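Local atomic coordinates of levoglucosan dehydrogenase (Pseudarthrobacter phenanthrenivorans, PDB entry 6A3F), a protein that catalyses the NAD(+)-dependent oxidation of levoglucosan (1,6-anhydro-beta-D-glucose) to 3-dehydrolevoglucosan, working as a homotetramer of the Gfo/Idh/MocA family. Residues V57-A62 and P92-V97; L40-M45 and D365-I370; A112-G117 and Y137-D142. One frame throughout, in Å; residues are numbered along the deposited sequence.

Contact 1: V57-A62 and P92-V97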
ATOM      1  N   VAL B  57      -6.011  38.875  13.390  1.00 31.00           N
ATOM      2  CA  VAL B  57      -6.026  39.906  12.381  1.00 28.66           C
ATOM      3  C   VAL B  57      -4.622  39.966  11.770  1.00 29.47           C
ATOM      4  O   VAL B  57      -3.622  40.038  12.492  1.00 30.81           O
ATOM      5  CB  VAL B  57      -6.440  41.285  12.949  1.00 29.48           C
ATOM      6  CG1 VAL B  57      -6.266  42.375  11.895  1.00 30.29           C
ATOM      7  CG2 VAL B  57      -7.862  41.316  13.492  1.00 31.01           C
ATOM      8  N   ARG B  58      -4.566  39.926  10.454  1.00 29.77           N
ATOM      9  CA  ARG B  58      -3.333  39.983   9.735  1.00 29.52           C
ATOM     10  C   ARG B  58      -2.944  41.462   9.653  1.00 31.71           C
ATOM     11  O   ARG B  58      -3.261  42.113   8.681  1.00 31.44           O
ATOM     12  CB  ARG B  58      -3.480  39.355   8.344  1.00 27.60           C
ATOM     13  CG  ARG B  58      -3.826  37.868   8.370  1.00 27.12           C
ATOM     14  CD  ARG B  58      -4.268  37.279   7.038  1.00 27.55           C
ATOM     15  NE  ARG B  58      -5.700  37.481   6.835  1.00 27.06           N
ATOM     16  CZ  ARG B  58      -6.332  37.510   5.671  1.00 27.61           C
ATOM     17  NH1 ARG B  58      -5.680  37.396   4.526  1.00 28.83           N
ATOM     18  NH2 ARG B  58      -7.633  37.730   5.664  1.00 30.57           N
ATOM     19  N   LYS B  59      -2.283  41.959  10.697  1.00 31.72           N
ATOM     20  CA  LYS B  59      -2.172  43.401  10.889  1.00 32.42           C
ATOM     21  C   LYS B  59      -0.997  43.940  10.075  1.00 31.05           C
ATOM     22  O   LYS B  59      -1.154  44.917   9.306  1.00 31.77           O
ATOM     23  CB  LYS B  59      -2.027  43.744  12.374  1.00 35.00           C
ATOM     24  CG  LYS B  59      -2.113  45.240  12.678  1.00 31.84           C
ATOM     25  CD  LYS B  59      -3.399  45.880  12.184  1.00 33.24           C
ATOM     26  CE  LYS B  59      -3.667  47.195  12.879  1.00 40.50           C
ATOM     27  NZ  LYS B  59      -5.071  47.639  12.705  1.00 43.88           N
ATOM     28  N   VAL B  60       0.163  43.318  10.232  1.00 30.61           N
ATOM     29  CA  VAL B  60       1.375  43.825   9.589  1.00 31.44           C
ATOM     30  C   VAL B  60       2.294  42.661   9.211  1.00 29.25           C
ATOM     31  O   VAL B  60       2.392  41.713   9.949  1.00 27.68           O
ATOM     32  CB  VAL B  60       2.091  44.817  10.526  1.00 31.87           C
ATOM     33  CG1 VAL B  60       2.635  44.157  11.775  1.00 33.16           C
ATOM     34  CG2 VAL B  60       3.191  45.557   9.805  1.00 33.19           C
ATOM     35  N   ILE B  61       2.971  42.793   8.072  1.00 31.04           N
ATOM     36  CA  ILE B  61       3.991  41.847   7.608  1.00 32.18           C
ATOM     37  C   ILE B  61       5.296  42.610   7.344  1.00 34.57           C
ATOM     38  O   ILE B  61       5.277  43.696   6.790  1.00 33.26           O
ATOM     39  CB  ILE B  61       3.497  41.071   6.366  1.00 29.01           C
ATOM     40  CG1 ILE B  61       4.435  39.943   5.951  1.00 31.03           C
ATOM     41  CG2 ILE B  61       3.182  42.005   5.207  1.00 31.39           C
ATOM     42  CD1 ILE B  61       3.809  38.997   4.965  1.00 32.88           C
ATOM     43  N   ALA B  62       6.399  42.015   7.783  1.00 33.04           N
ATOM     44  CA  ALA B  62       7.751  42.540   7.520  1.00 33.08           C
ATOM     45  C   ALA B  62       8.451  41.670   6.489  1.00 35.61           C
ATOM     46  O   ALA B  62       8.449  40.438   6.633  1.00 35.86           O
ATOM     47  CB  ALA B  62       8.533  42.534   8.802  1.00 32.80           C
ATOM     48  N   PRO B  92       2.654  49.142  20.193  1.00 40.03           N
ATOM     49  CA  PRO B  92       1.967  48.554  21.313  1.00 39.26           C
ATOM     50  C   PRO B  92       0.666  47.859  20.893  1.00 36.07           C
ATOM     51  O   PRO B  92       0.128  47.125  21.694  1.00 37.45           O
ATOM     52  CB  PRO B  92       1.695  49.736  22.250  1.00 40.17           C
ATOM     53  CG  PRO B  92       1.467  50.868  21.309  1.00 39.42           C
ATOM     54  CD  PRO B  92       2.480  50.614  20.204  1.00 39.10           C
ATOM     55  N   ASP B  93       0.197  48.049  19.666  1.00 35.54           N
ATOM     56  CA  ASP B  93      -1.058  47.437  19.215  1.00 37.61           C
ATOM     57  C   ASP B  93      -0.909  46.111  18.481  1.00 34.54           C
ATOM     58  O   ASP B  93      -1.885  45.623  17.876  1.00 33.65           O
ATOM     59  CB  ASP B  93      -1.789  48.408  18.279  1.00 41.04           C
ATOM     60  CG  ASP B  93      -2.302  49.609  19.030  1.00 45.30           C
ATOM     61  OD1 ASP B  93      -2.838  49.429  20.148  1.00 51.14           O
ATOM     62  OD2 ASP B  93      -2.123  50.729  18.530  1.00 57.70           O
ATOM     63  N   ILE B  94       0.323  45.630  18.401  1.00 35.65           N
ATOM     64  CA  ILE B  94       0.555  44.257  17.928  1.00 34.14           C
ATOM     65  C   ILE B  94       0.563  43.322  19.135  1.00 32.45           C
ATOM     66  O   ILE B  94       1.285  43.568  20.106  1.00 33.86           O
ATOM     67  CB  ILE B  94       1.847  44.186  17.117  1.00 33.38           C
ATOM     68  CG1 ILE B  94       1.773  45.130  15.915  1.00 33.76           C
ATOM     69  CG2 ILE B  94       2.190  42.745  16.734  1.00 35.08           C
ATOM     70  CD1 ILE B  94       0.764  44.766  14.877  1.00 35.04           C
ATOM     71  N   HIS B  95      -0.258  42.268  19.080  1.00 31.86           N
ATOM     72  CA  HIS B  95      -0.402  41.347  20.197  1.00 31.92           C
ATOM     73  C   HIS B  95       0.461  40.097  20.005  1.00 31.79           C
ATOM     74  O   HIS B  95       0.935  39.550  20.976  1.00 28.87           O
ATOM     75  CB  HIS B  95      -1.866  41.005  20.412  1.00 34.49           C
ATOM     76  CG  HIS B  95      -2.722  42.215  20.529  1.00 37.15           C
ATOM     77  ND1 HIS B  95      -3.520  42.649  19.490  1.00 35.43           N
ATOM     78  CD2 HIS B  95      -2.843  43.124  21.530  1.00 37.54           C
ATOM     79  CE1 HIS B  95      -4.140  43.750  19.863  1.00 38.02           C
ATOM     80  NE2 HIS B  95      -3.727  44.063  21.102  1.00 38.62           N
ATOM     81  N   VAL B  96       0.667  39.698  18.752  1.00 29.51           N
ATOM     82  CA  VAL B  96       1.292  38.416  18.404  1.00 29.90           C
ATOM     83  C   VAL B  96       2.379  38.648  17.356  1.00 26.50           C
ATOM     84  O   VAL B  96       2.125  39.257  16.319  1.00 28.93           O
ATOM     85  CB  VAL B  96       0.243  37.417  17.873  1.00 29.69           C
ATOM     86  CG1 VAL B  96       0.906  36.133  17.420  1.00 32.49           C
ATOM     87  CG2 VAL B  96      -0.842  37.111  18.908  1.00 33.13           C
ATOM     88  N   VAL B  97       3.553  38.089  17.603  1.00 24.42           N
ATOM     89  CA  VAL B  97       4.610  38.082  16.625  1.00 27.94           C
ATOM     90  C   VAL B  97       4.855  36.652  16.116  1.00 24.63           C
ATOM     91  O   VAL B  97       5.072  35.737  16.920  1.00 25.30           O
ATOM     92  CB  VAL B  97       5.883  38.675  17.234  1.00 26.62           C
ATOM     93  CG1 VAL B  97       7.059  38.616  16.289  1.00 31.02           C
ATOM     94  CG2 VAL B  97       5.605  40.097  17.689  1.00 29.37           C
TER

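Contact 2: L40-M45 and D365-I370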
ATOM      1  N   LEU B  40      -2.907  31.718   5.682  1.00 26.73           N
ATOM      2  CA  LEU B  40      -4.023  30.779   5.628  1.00 27.02           C
ATOM      3  C   LEU B  40      -4.489  30.445   7.040  1.00 24.81           C
ATOM      4  O   LEU B  40      -5.688  30.398   7.281  1.00 26.64           O
ATOM      5  CB  LEU B  40      -3.580  29.496   4.929  1.00 28.09           C
ATOM      6  CG  LEU B  40      -4.553  28.329   5.030  1.00 30.37           C
ATOM      7  CD1 LEU B  40      -5.881  28.679   4.361  1.00 31.96           C
ATOM      8  CD2 LEU B  40      -3.937  27.101   4.398  1.00 32.58           C
ATOM      9  N   ALA B  41      -3.551  30.104   7.923  1.00 23.52           N
ATOM     10  CA  ALA B  41      -3.915  29.708   9.263  1.00 23.71           C
ATOM     11  C   ALA B  41      -4.717  30.827   9.959  1.00 24.03           C
ATOM     12  O   ALA B  41      -5.746  30.540  10.571  1.00 25.20           O
ATOM     13  CB  ALA B  41      -2.697  29.341  10.064  1.00 23.33           C
ATOM     14  N   TYR B  42      -4.261  32.078   9.828  1.00 24.02           N
ATOM     15  CA  TYR B  42      -4.869  33.199  10.552  1.00 26.07           C
ATOM     16  C   TYR B  42      -6.259  33.474   9.957  1.00 22.73           C
ATOM     17  O   TYR B  42      -7.172  33.811  10.691  1.00 25.43           O
ATOM     18  CB  TYR B  42      -3.929  34.421  10.569  1.00 25.42           C
ATOM     19  CG  TYR B  42      -2.631  34.159  11.302  1.00 23.77           C
ATOM     20  CD1 TYR B  42      -2.640  33.578  12.558  1.00 27.83           C
ATOM     21  CD2 TYR B  42      -1.409  34.363  10.691  1.00 27.67           C
ATOM     22  CE1 TYR B  42      -1.466  33.252  13.214  1.00 28.49           C
ATOM     23  CE2 TYR B  42      -0.218  34.028  11.327  1.00 28.56           C
ATOM     24  CZ  TYR B  42      -0.251  33.486  12.595  1.00 27.92           C
ATOM     25  OH  TYR B  42       0.900  33.104  13.207  1.00 28.24           O
ATOM     26  N   ALA B  43      -6.417  33.308   8.660  1.00 24.57           N
ATOM     27  CA  ALA B  43      -7.685  33.572   7.984  1.00 24.53           C
ATOM     28  C   ALA B  43      -8.690  32.454   8.265  1.00 27.08           C
ATOM     29  O   ALA B  43      -9.865  32.735   8.539  1.00 29.19           O
ATOM     30  CB  ALA B  43      -7.433  33.774   6.518  1.00 25.43           C
ATOM     31  N   ALA B  44      -8.243  31.193   8.272  1.00 24.14           N
ATOM     32  CA  ALA B  44      -9.167  30.069   8.291  1.00 23.80           C
ATOM     33  C   ALA B  44      -9.423  29.567   9.700  1.00 24.29           C
ATOM     34  O   ALA B  44     -10.432  28.937   9.855  1.00 25.71           O
ATOM     35  CB  ALA B  44      -8.687  28.905   7.438  1.00 24.03           C
ATOM     36  N   MET B  45      -8.536  29.799  10.681  1.00 24.20           N
ATOM     37  CA  MET B  45      -8.706  29.166  11.982  1.00 24.59           C
ATOM     38  C   MET B  45     -10.105  29.450  12.577  1.00 25.76           C
ATOM     39  O   MET B  45     -10.757  28.519  12.978  1.00 23.02           O
ATOM     40  CB  MET B  45      -7.610  29.547  12.973  1.00 24.23           C
ATOM     41  CG  MET B  45      -7.795  28.874  14.324  1.00 26.57           C
ATOM     42  SD  MET B  45      -8.854  29.878  15.405  1.00 28.97           S
ATOM     43  CE  MET B  45      -7.610  31.032  15.996  1.00 34.07           C
ATOM     44  N   ASP B 365      -4.722  26.262  18.719  1.00 22.96           N
ATOM     45  CA  ASP B 365      -4.311  25.957  20.068  1.00 25.37           C
ATOM     46  C   ASP B 365      -3.509  27.142  20.645  1.00 25.28           C
ATOM     47  O   ASP B 365      -3.530  27.389  21.855  1.00 25.59           O
ATOM     48  CB  ASP B 365      -3.484  24.674  20.150  1.00 24.65           C
ATOM     49  CG  ASP B 365      -4.341  23.382  20.016  1.00 26.36           C
ATOM     50  OD1 ASP B 365      -5.600  23.441  20.112  1.00 25.04           O
ATOM     51  OD2 ASP B 365      -3.715  22.337  19.808  1.00 25.95           O
ATOM     52  N   PHE B 366      -2.818  27.833  19.763  1.00 25.03           N
ATOM     53  CA  PHE B 366      -1.985  28.993  20.136  1.00 25.54           C
ATOM     54  C   PHE B 366      -2.881  30.112  20.688  1.00 24.91           C
ATOM     55  O   PHE B 366      -2.613  30.729  21.733  1.00 27.32           O
ATOM     56  CB  PHE B 366      -1.219  29.453  18.900  1.00 24.18           C
ATOM     57  CG  PHE B 366      -0.336  30.663  19.098  1.00 26.02           C
ATOM     58  CD1 PHE B 366       0.680  30.662  20.040  1.00 27.10           C
ATOM     59  CD2 PHE B 366      -0.485  31.777  18.301  1.00 30.32           C
ATOM     60  CE1 PHE B 366       1.485  31.787  20.217  1.00 27.78           C
ATOM     61  CE2 PHE B 366       0.335  32.888  18.464  1.00 34.96           C
ATOM     62  CZ  PHE B 366       1.320  32.889  19.429  1.00 28.67           C
ATOM     63  N   PHE B 367      -3.933  30.383  19.965  1.00 26.21           N
ATOM     64  CA  PHE B 367      -4.862  31.444  20.300  1.00 29.15           C
ATOM     65  C   PHE B 367      -5.738  31.055  21.510  1.00 31.50           C
ATOM     66  O   PHE B 367      -6.103  31.941  22.331  1.00 29.99           O
ATOM     67  CB  PHE B 367      -5.646  31.876  19.057  1.00 30.53           C
ATOM     68  CG  PHE B 367      -4.929  32.888  18.198  1.00 36.53           C
ATOM     69  CD1 PHE B 367      -4.951  34.227  18.515  1.00 41.68           C
ATOM     70  CD2 PHE B 367      -4.223  32.508  17.071  1.00 40.99           C
ATOM     71  CE1 PHE B 367      -4.254  35.153  17.754  1.00 42.43           C
ATOM     72  CE2 PHE B 367      -3.538  33.434  16.297  1.00 43.20           C
ATOM     73  CZ  PHE B 367      -3.569  34.760  16.631  1.00 40.67           C
ATOM     74  N   LYS B 368      -6.039  29.768  21.669  1.00 29.78           N
ATOM     75  CA  LYS B 368      -6.739  29.261  22.837  1.00 29.91           C
ATOM     76  C   LYS B 368      -5.899  29.533  24.104  1.00 30.82           C
ATOM     77  O   LYS B 368      -6.425  30.022  25.093  1.00 28.50           O
ATOM     78  CB  LYS B 368      -7.013  27.763  22.633  1.00 33.73           C
ATOM     79  CG  LYS B 368      -7.753  27.068  23.756  1.00 39.67           C
ATOM     80  CD  LYS B 368      -8.484  25.778  23.374  1.00 46.14           C
ATOM     81  CE  LYS B 368      -9.580  25.487  24.381  1.00 52.55           C
ATOM     82  NZ  LYS B 368     -10.090  24.100  24.284  1.00 63.45           N
ATOM     83  N   ALA B 369      -4.604  29.225  24.063  1.00 29.70           N
ATOM     84  CA  ALA B 369      -3.685  29.535  25.190  1.00 31.27           C
ATOM     85  C   ALA B 369      -3.664  31.042  25.498  1.00 29.84           C
ATOM     86  O   ALA B 369      -3.621  31.414  26.680  1.00 32.69           O
ATOM     87  CB  ALA B 369      -2.295  29.014  24.899  1.00 28.71           C
ATOM     88  N   ILE B 370      -3.662  31.890  24.466  1.00 29.34           N
ATOM     89  CA  ILE B 370      -3.621  33.328  24.644  1.00 33.01           C
ATOM     90  C   ILE B 370      -4.894  33.783  25.351  1.00 37.15           C
ATOM     91  O   ILE B 370      -4.837  34.459  26.386  1.00 33.45           O
ATOM     92  CB  ILE B 370      -3.444  34.071  23.311  1.00 31.15           C
ATOM     93  CG1 ILE B 370      -2.049  33.832  22.728  1.00 29.70           C
ATOM     94  CG2 ILE B 370      -3.720  35.567  23.484  1.00 35.07           C
ATOM     95  CD1 ILE B 370      -1.891  34.357  21.291  1.00 26.20           C
TER

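Contact 3: A112-G117 and Y137-D142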
ATOM      1  N   ALA B 112      13.512  40.362  21.776  1.00 29.96           N
ATOM      2  CA  ALA B 112      12.948  41.699  21.674  1.00 31.95           C
ATOM      3  C   ALA B 112      11.420  41.658  21.827  1.00 34.64           C
ATOM      4  O   ALA B 112      10.842  42.474  22.594  1.00 31.98           O
ATOM      5  CB  ALA B 112      13.383  42.351  20.383  1.00 30.66           C
ATOM      6  N   ALA B 113      10.753  40.719  21.138  1.00 31.32           N
ATOM      7  CA  ALA B 113       9.302  40.519  21.309  1.00 30.70           C
ATOM      8  C   ALA B 113       8.945  40.110  22.753  1.00 27.04           C
ATOM      9  O   ALA B 113       7.952  40.570  23.311  1.00 30.16           O
ATOM     10  CB  ALA B 113       8.829  39.458  20.334  1.00 31.96           C
ATOM     11  N   ALA B 114       9.694  39.202  23.354  1.00 28.52           N
ATOM     12  CA  ALA B 114       9.433  38.812  24.748  1.00 33.86           C
ATOM     13  C   ALA B 114       9.512  40.048  25.672  1.00 34.05           C
ATOM     14  O   ALA B 114       8.664  40.243  26.533  1.00 31.92           O
ATOM     15  CB  ALA B 114      10.418  37.755  25.194  1.00 36.02           C
ATOM     16  N   GLU B 115      10.494  40.892  25.440  1.00 33.71           N
ATOM     17  CA  GLU B 115      10.696  42.073  26.338  1.00 35.95           C
ATOM     18  C   GLU B 115       9.575  43.092  26.083  1.00 34.87           C
ATOM     19  O   GLU B 115       9.230  43.831  26.968  1.00 39.96           O
ATOM     20  CB  GLU B 115      12.110  42.643  26.147  1.00 35.81           C
ATOM     21  CG  GLU B 115      13.198  41.845  26.851  1.00 38.65           C
ATOM     22  CD  GLU B 115      14.606  42.240  26.424  1.00 46.07           C
ATOM     23  OE1 GLU B 115      14.729  43.196  25.619  1.00 50.65           O
ATOM     24  OE2 GLU B 115      15.586  41.601  26.890  1.00 41.57           O
ATOM     25  N   ALA B 116       8.992  43.131  24.889  1.00 36.24           N
ATOM     26  CA  ALA B 116       7.854  43.994  24.603  1.00 35.18           C
ATOM     27  C   ALA B 116       6.523  43.336  25.015  1.00 34.26           C
ATOM     28  O   ALA B 116       5.475  43.897  24.745  1.00 32.73           O
ATOM     29  CB  ALA B 116       7.846  44.363  23.141  1.00 32.19           C
ATOM     30  N   GLY B 117       6.528  42.159  25.629  1.00 33.66           N
ATOM     31  CA  GLY B 117       5.279  41.534  26.156  1.00 36.56           C
ATOM     32  C   GLY B 117       4.396  40.931  25.058  1.00 34.68           C
ATOM     33  O   GLY B 117       3.176  40.811  25.228  1.00 36.21           O
ATOM     34  N   TYR B 137      14.524  30.893  25.472  1.00 25.29           N
ATOM     35  CA  TYR B 137      13.750  30.296  26.530  1.00 25.98           C
ATOM     36  C   TYR B 137      13.802  31.181  27.795  1.00 29.85           C
ATOM     37  O   TYR B 137      12.758  31.503  28.402  1.00 28.21           O
ATOM     38  CB  TYR B 137      14.301  28.902  26.781  1.00 24.63           C
ATOM     39  CG  TYR B 137      13.691  28.234  27.964  1.00 27.73           C
ATOM     40  CD1 TYR B 137      12.316  28.093  28.042  1.00 30.10           C
ATOM     41  CD2 TYR B 137      14.478  27.759  28.997  1.00 30.44           C
ATOM     42  CE1 TYR B 137      11.733  27.485  29.131  1.00 32.99           C
ATOM     43  CE2 TYR B 137      13.900  27.159  30.102  1.00 33.41           C
ATOM     44  CZ  TYR B 137      12.529  27.013  30.155  1.00 34.36           C
ATOM     45  OH  TYR B 137      11.947  26.430  31.243  1.00 42.76           O
ATOM     46  N   ASP B 138      15.034  31.588  28.177  1.00 29.18           N
ATOM     47  CA  ASP B 138      15.171  32.433  29.397  1.00 31.81           C
ATOM     48  C   ASP B 138      14.376  33.742  29.273  1.00 28.66           C
ATOM     49  O   ASP B 138      13.764  34.203  30.231  1.00 30.64           O
ATOM     50  CB  ASP B 138      16.635  32.692  29.676  1.00 32.45           C
ATOM     51  CG  ASP B 138      17.359  31.513  30.241  1.00 35.56           C
ATOM     52  OD1 ASP B 138      16.728  30.536  30.772  1.00 34.10           O
ATOM     53  OD2 ASP B 138      18.613  31.567  30.152  1.00 33.32           O
ATOM     54  N   ALA B 139      14.303  34.306  28.087  1.00 28.07           N
ATOM     55  CA  ALA B 139      13.600  35.552  27.889  1.00 29.14           C
ATOM     56  C   ALA B 139      12.089  35.394  28.072  1.00 34.30           C
ATOM     57  O   ALA B 139      11.411  36.389  28.285  1.00 32.68           O
ATOM     58  CB  ALA B 139      13.903  36.071  26.516  1.00 28.90           C
ATOM     59  N   VAL B 140      11.527  34.194  27.849  1.00 32.63           N
ATOM     60  CA  VAL B 140      10.061  34.093  27.833  1.00 33.59           C
ATOM     61  C   VAL B 140       9.579  33.386  29.086  1.00 32.89           C
ATOM     62  O   VAL B 140       8.443  33.560  29.505  1.00 34.73           O
ATOM     63  CB  VAL B 140       9.535  33.339  26.596  1.00 33.51           C
ATOM     64  CG1 VAL B 140      10.018  33.975  25.303  1.00 34.75           C
ATOM     65  CG2 VAL B 140       9.856  31.845  26.669  1.00 32.16           C
ATOM     66  N   LYS B 141      10.407  32.551  29.641  1.00 33.08           N
ATOM     67  CA  LYS B 141       9.900  31.563  30.562  1.00 38.33           C
ATOM     68  C   LYS B 141       9.246  32.218  31.784  1.00 41.61           C
ATOM     69  O   LYS B 141       8.438  31.580  32.422  1.00 42.67           O
ATOM     70  CB  LYS B 141      11.018  30.599  30.965  1.00 37.78           C
ATOM     71  CG  LYS B 141      12.006  31.105  31.995  1.00 37.19           C
ATOM     72  CD  LYS B 141      13.235  30.257  32.144  1.00 39.66           C
ATOM     73  CE  LYS B 141      14.281  30.951  33.000  1.00 45.07           C
ATOM     74  NZ  LYS B 141      15.383  30.032  33.368  1.00 50.03           N
ATOM     75  N   ASP B 142       9.596  33.461  32.119  1.00 45.16           N
ATOM     76  CA  ASP B 142       9.063  34.104  33.301  1.00 46.83           C
ATOM     77  C   ASP B 142       8.061  35.157  32.976  1.00 47.65           C
ATOM     78  O   ASP B 142       7.509  35.749  33.883  1.00 48.53           O
ATOM     79  CB  ASP B 142      10.204  34.733  34.082  1.00 49.16           C
ATOM     80  CG  ASP B 142      11.294  33.742  34.354  1.00 60.23           C
ATOM     81  OD1 ASP B 142      10.976  32.693  34.975  1.00 59.96           O
ATOM     82  OD2 ASP B 142      12.448  33.987  33.917  1.00 68.47           O
TER

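Contact 1: V57-A62 and P92-V97
Lys59 and Ile94 make the closest backbone approach between strand segment 57-62 and segment 92-97, yet their CA atoms stand 7.6 Å apart, too far for direct strand pairing, and the contact is made by side chains. Ile94 supplies its outermost carbon. Its CG1 lies opposite the carbonyl carbon and next to the backbone N (chi1 -59°), and a second bend (chi2 -66°) turns CD1 toward strand 55-62 although the side chain sets out along the gap rather than across it. There the methyl rests between two consecutive residues: Lys59 CG is 3.7 Å from Ile94 CD1, and Val60 CG1 is also 3.7 Å from Ile94 CD1. The aliphatic part of Lys59 meets Ile94 at a slant, with Lys59 CB adding a contact of 3.9 Å to Ile94 CD1, whereas Val60 and Ile94 stand about perpendicular.

That consecutive residues both face Ile94 is a local irregularity of the strand. Arg58 is the centre of an inverse gamma turn, and Lys59 has a psi of -51°, so the usual alternation of sides is interrupted here. The setting is the parallel sheet of the NAD-binding Rossmann fold, in which strand 23-30 lies between strands 55-62 and 96-100. The backbone of Val57 and Lys59 bonds to this central strand, and the backbone N of its Asn25 hydrogen-bonds His95 ND1.

The lysine divides its roles along its length. While CB and CG join the apolar patch, the chain bends at chi2 and its ammonium NZ forms a salt bridge with Glu79. Ile88 of helix 85-89 packs on both Val60 and Ile94, covering the apolar pair with the helix that precedes segment 92-97.

Contact 2: L40-M45 and D365-I370
The rings of Tyr42 and Phe367 meet rim to rim and not face on: Tyr42 CE1 comes to 3.7 Å from Phe367 CE2, each atom near the plane of the other ring. The two side chains cross at about a right angle, and Tyr42 CD1, at 3.8 Å from Phe367 CE2, extends the touch along the same flank of the tyrosine. The phenol oxygen takes no part in the ring contact; Tyr42 OH hydrogen-bonds Asp98.

Met45, one helical turn on, reaches the base of the same phenylalanine from another direction. Its CG is anti to the backbone N (chi1 -180°), and bends at chi2 and chi3 fold the thioether round until Met45 CE lies 3.7 Å from Phe367 CB. The methyl also approaches the ring obliquely, with Met45 CE 3.8 Å from Phe367 CD2. Both partners thus meet the CD2-CE2 flank of Phe367, the methyl nearer CB and the tyrosine farther out.

Helix 35-48 follows the first strand of the Rossmann fold across a glycine-rich turn (Gly30, Gly32, Gly35) consistent with the GxGxxG dinucleotide-binding pattern, and helix 355-371 comes from far along the chain to pack beside the helix. Even at Met45 and Phe367 the CA atoms are 9.4 Å apart, so long side chains span the gap. Pro56 touches Tyr42, Met45 and Phe367, while Val26 of strand 23-30 touches both aromatic side chains. On another side of helix 35-48, Ala44 packs on Leu40 of the second subunit.

Contact 3: A112-G117 and Y137-D142
Ala114 carries the apolar contact, facing helix 130-141 with a single methyl. Ala114 CB is 3.8 Å from Val140 CG1 and 4.1 Å from Ala139 CB, so it meets two successive residues. Val140 brings CG1 to it with that branch anti to the carbonyl carbon (chi1 -56°). Small side chains permit a close approach, and the CA atoms of Ala114 and Val140 are only 5.7 Å apart.

The methyl also lies against polar backbone: Ala114 CB is 3.5 Å from Ala139 O, a van der Waals contact. This carbonyl has a polar partner elsewhere, in the ammonium of Lys143.

Backbone hydrogen bonds hold each segment, and a salt bridge is internal to 137-142. Helix 106-115 ends in a Schellman motif, in which Gly117, at positive phi (76°), leaves the helical path and Gly117 N bonds Ala114 O at 3.0 Å. On the other segment, Tyr137 O accepts from the backbone N atoms of both Val140 and Lys141. Lys141 NZ forms a salt bridge of 3.0 Å with Asp138 OD1, approaching from above the carboxylate plane, 43° out of it; Asp138 OD2 is paired with Lys134.

Both helices are those of successive beta-alpha-beta crossovers in the Rossmann domain, joining strand 96-100 to 119-122 and 119-122 to 147-149. Ile145 touches Ala114, while helix 85-89 packs on Ala112, Ala113 and Ala116, and Phe380 of helix 380-399 touches Val140.

Overall arrangement
Contact 1 and contact 3 lie wholly in the NAD-binding Rossmann domain, their centres 17 Å apart, and follow one another along the chain; strand 96-100 leads on to helix 106-115, and Val97 touches Ala113 between them. Contact 2 spans both, pairing helix 35-48 near the start of that domain with the late helix 355-371. Its centre is 14 Å from that of contact 1, and the two meet directly: Val96 packs on Phe366 and Ile370, and Arg58 on Tyr42 and Ala43. Contacts 2 and 3 do not touch, their nearest atoms being about 9 Å apart. A late helix therefore packs against the nucleotide-binding domain, joining distant parts of the sequence.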